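Local coordinates for tegument protein UL51 (PDB 6T5A) that probably takes part in egress of virus particles from the perinuclear space, secondary envelopment at Golgi-derived membranes and upkeep of the viral assembly centre in neurons, at residues 70-75 with 100-105. The protein carries 1 engineered substitution. Sequence-based numbering, arbitrary orientation.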
ATOM      1  N   HIS A  70      48.315   9.227  11.982  1.00 29.35           N
ATOM      2  CA  HIS A  70      48.706   8.370  13.095  1.00 28.89           C
ATOM      3  C   HIS A  70      50.234   8.209  13.191  1.00 31.21           C
ATOM      4  O   HIS A  70      50.775   8.295  14.291  1.00 30.30           O
ATOM      5  CB  HIS A  70      48.001   7.012  12.997  1.00 29.60           C
ATOM      6  CG  HIS A  70      48.389   6.041  14.071  1.00 32.52           C
ATOM      7  ND1 HIS A  70      48.057   6.257  15.398  1.00 34.21           N
ATOM      8  CD2 HIS A  70      49.042   4.862  13.969  1.00 34.00           C
ATOM      9  CE1 HIS A  70      48.518   5.206  16.058  1.00 33.53           C
ATOM     10  NE2 HIS A  70      49.112   4.339  15.238  1.00 34.13           N
ATOM     11  N   ALA A  71      50.930   8.002  12.048  1.00 26.42           N
ATOM     12  CA  ALA A  71      52.391   7.877  12.045  1.00 26.21           C
ATOM     13  C   ALA A  71      53.066   9.152  12.579  1.00 30.19           C
ATOM     14  O   ALA A  71      54.028   9.062  13.362  1.00 29.23           O
ATOM     15  CB  ALA A  71      52.897   7.548  10.648  1.00 26.86           C
ATOM     16  N   CYS A  72      52.528  10.338  12.199  1.00 27.55           N
ATOM     17  CA  CYS A  72      53.015  11.633  12.690  1.00 28.44           C
ATOM     18  C   CYS A  72      52.874  11.703  14.179  1.00 32.50           C
ATOM     19  O   CYS A  72      53.799  12.167  14.844  1.00 29.69           O
ATOM     20  CB  CYS A  72      52.288  12.802  12.026  1.00 28.64           C
ATOM     21  SG  CYS A  72      52.651  12.977  10.271  1.00 32.94           S
ATOM     22  N   MET A  73      51.715  11.266  14.700  1.00 29.92           N
ATOM     23  CA  MET A  73      51.421  11.329  16.137  1.00 31.12           C
ATOM     24  C   MET A  73      52.318  10.361  16.927  1.00 35.79           C
ATOM     25  O   MET A  73      52.782  10.716  18.002  1.00 36.09           O
ATOM     26  CB  MET A  73      49.920  11.097  16.419  1.00 33.21           C
ATOM     27  CG  MET A  73      48.992  12.137  15.767  1.00 37.39           C
ATOM     28  SD  MET A  73      49.484  13.889  15.999  1.00 41.70           S
ATOM     29  CE  MET A  73      49.187  14.063  17.689  1.00 38.83           C
ATOM     30  N   VAL A  74      52.600   9.161  16.372  1.00 32.22           N
ATOM     31  CA  VAL A  74      53.525   8.200  17.014  1.00 30.83           C
ATOM     32  C   VAL A  74      54.926   8.835  17.043  1.00 32.71           C
ATOM     33  O   VAL A  74      55.595   8.792  18.080  1.00 29.71           O
ATOM     34  CB  VAL A  74      53.526   6.816  16.319  1.00 33.66           C
ATOM     35  CG1 VAL A  74      54.696   5.946  16.799  1.00 33.75           C
ATOM     36  CG2 VAL A  74      52.186   6.098  16.518  1.00 32.84           C
ATOM     37  N   ASN A  75      55.354   9.448  15.917  1.00 31.14           N
ATOM     38  CA  ASN A  75      56.666  10.107  15.857  1.00 31.56           C
ATOM     39  C   ASN A  75      56.765  11.230  16.867  1.00 36.59           C
ATOM     40  O   ASN A  75      57.798  11.356  17.500  1.00 37.99           O
ATOM     41  CB  ASN A  75      57.014  10.590  14.448  1.00 31.39           C
ATOM     42  CG  ASN A  75      57.358   9.478  13.493  1.00 59.63           C
ATOM     43  OD1 ASN A  75      57.580   8.341  13.881  1.00 59.76           O
ATOM     44  ND2 ASN A  75      57.404   9.780  12.209  1.00 53.43           N
ATOM     45  N   ASP A 100      58.435  20.096  14.575  1.00 38.90           N
ATOM     46  CA  ASP A 100      57.791  21.018  13.630  1.00 39.17           C
ATOM     47  C   ASP A 100      57.399  20.311  12.332  1.00 40.48           C
ATOM     48  O   ASP A 100      56.300  20.525  11.843  1.00 38.17           O
ATOM     49  CB  ASP A 100      58.671  22.254  13.344  1.00 41.63           C
ATOM     50  CG  ASP A 100      58.037  23.217  12.348  1.00 56.75           C
ATOM     51  OD1 ASP A 100      57.150  23.997  12.755  1.00 60.93           O
ATOM     52  OD2 ASP A 100      58.405  23.165  11.152  1.00 59.29           O
ATOM     53  N   LYS A 101      58.289  19.455  11.793  1.00 37.55           N
ATOM     54  CA  LYS A 101      58.052  18.693  10.566  1.00 37.49           C
ATOM     55  C   LYS A 101      56.865  17.721  10.731  1.00 40.14           C
ATOM     56  O   LYS A 101      56.025  17.621   9.835  1.00 39.84           O
ATOM     57  CB  LYS A 101      59.324  17.931  10.169  1.00 40.52           C
ATOM     58  CG  LYS A 101      59.262  17.264   8.796  1.00 62.79           C
ATOM     59  CD  LYS A 101      60.538  16.468   8.501  1.00 76.45           C
ATOM     60  CE  LYS A 101      60.542  15.819   7.130  1.00 87.61           C
ATOM     61  NZ  LYS A 101      59.631  14.644   7.052  1.00 97.99           N
ATOM     62  N   MET A 102      56.810  17.006  11.870  1.00 36.02           N
ATOM     63  CA  MET A 102      55.742  16.055  12.165  1.00 35.88           C
ATOM     64  C   MET A 102      54.414  16.750  12.393  1.00 40.61           C
ATOM     65  O   MET A 102      53.378  16.243  11.933  1.00 38.37           O
ATOM     66  CB  MET A 102      56.116  15.123  13.330  1.00 37.76           C
ATOM     67  CG  MET A 102      57.226  14.144  12.981  1.00 41.14           C
ATOM     68  SD  MET A 102      56.752  13.037  11.629  1.00 45.72           S
ATOM     69  CE  MET A 102      57.768  13.677  10.277  1.00 42.75           C
ATOM     70  N   ARG A 103      54.449  17.916  13.085  1.00 38.57           N
ATOM     71  CA  ARG A 103      53.259  18.733  13.352  1.00 39.34           C
ATOM     72  C   ARG A 103      52.674  19.279  12.056  1.00 42.78           C
ATOM     73  O   ARG A 103      51.460  19.231  11.881  1.00 41.40           O
ATOM     74  CB  ARG A 103      53.541  19.870  14.349  1.00 40.02           C
ATOM     75  CG  ARG A 103      53.675  19.384  15.780  1.00 51.95           C
ATOM     76  CD  ARG A 103      53.727  20.531  16.774  1.00 67.47           C
ATOM     77  NE  ARG A 103      54.137  20.072  18.104  1.00 75.68           N
ATOM     78  CZ  ARG A 103      55.209  20.512  18.752  1.00 87.50           C
ATOM     79  NH1 ARG A 103      55.982  21.448  18.212  1.00 69.44           N
ATOM     80  NH2 ARG A 103      55.507  20.036  19.955  1.00 75.78           N
ATOM     81  N   ARG A 104      53.529  19.744  11.130  1.00 40.26           N
ATOM     82  CA  ARG A 104      53.076  20.271   9.836  1.00 40.00           C
ATOM     83  C   ARG A 104      52.462  19.186   8.938  1.00 44.27           C
ATOM     84  O   ARG A 104      51.437  19.443   8.294  1.00 43.96           O
ATOM     85  CB  ARG A 104      54.199  21.018   9.102  1.00 39.09           C
ATOM     86  CG  ARG A 104      54.540  22.356   9.747  1.00 49.03           C
ATOM     87  CD  ARG A 104      55.660  23.070   9.007  1.00 63.71           C
ATOM     88  NE  ARG A 104      56.079  24.283   9.714  1.00 75.39           N
ATOM     89  CZ  ARG A 104      55.516  25.476   9.559  1.00 95.30           C
ATOM     90  NH1 ARG A 104      54.512  25.641   8.705  1.00 80.61           N
ATOM     91  NH2 ARG A 104      55.955  26.518  10.254  1.00 88.83           N
ATOM     92  N   LEU A 105      53.080  17.988   8.884  1.00 39.92           N
ATOM     93  CA  LEU A 105      52.546  16.902   8.066  1.00 39.95           C
ATOM     94  C   LEU A 105      51.203  16.415   8.624  1.00 42.70           C
ATOM     95  O   LEU A 105      50.268  16.223   7.842  1.00 42.26           O
ATOM     96  CB  LEU A 105      53.564  15.756   7.861  1.00 41.02           C
ATOM     97  CG  LEU A 105      53.134  14.561   6.946  1.00 47.40           C
ATOM     98  CD1 LEU A 105      52.758  15.011   5.518  1.00 48.12           C
ATOM     99  CD2 LEU A 105      54.218  13.494   6.883  1.00 50.14           C
TER
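Met102 reaches from helix 94-117 toward Cys72 and Asn75 on helix 63-82, and most of its side chain lies against them. CB lies 4.0 Å from the backbone O of Cys72. CG, set beside its own backbone N (chi1 -69°), comes to 3.9 Å from Asn75 CB. Next, SD receives a weak hydrogen bond from Asn75 ND2, 3.4 Å long but nearly straight, with an N-H...S angle of 169°. The chain bends at both chi2 and chi3, which turns the terminal CE back beside Lys101 CG of its own helix. A thioether suits this place because it is apolar enough to pack against CB of Asn75, yet polarisable enough to accept the amide N-H at the partly exposed margin of the contact.

The two helices form an antiparallel helical hairpin within the region that defines the herpesvirus UL51 family, consistent with the resemblance of UL51 to ESCRT-III proteins, whose core has a long helical hairpin. The short segments run at 155° to each other, with axes 8.9 Å apart. A small residue suits this interface, and buried Cys72 supplies one: its CA is 5.2 Å from Met102 CA, and its CB rests 3.6 Å from Met102 O, which SG touches too. Cys72 SG also lies near Met102 SD, making a modest sulfur-sulfur apolar contact.

One turn further along helix 94-117, Leu105 meets the sulfur of Cys72. Its CG is 3.7 Å from Cys72 SG, while CB and the CD2 branch touch the same atom, so three carbons of one side chain gather around it. Met102 also touches Leu76, the next residue after Asn75. Along helix 94-117 itself, Arg104 NE forms a salt bridge with the syn side of Asp100 OD2, which lies in the guanidinium plane.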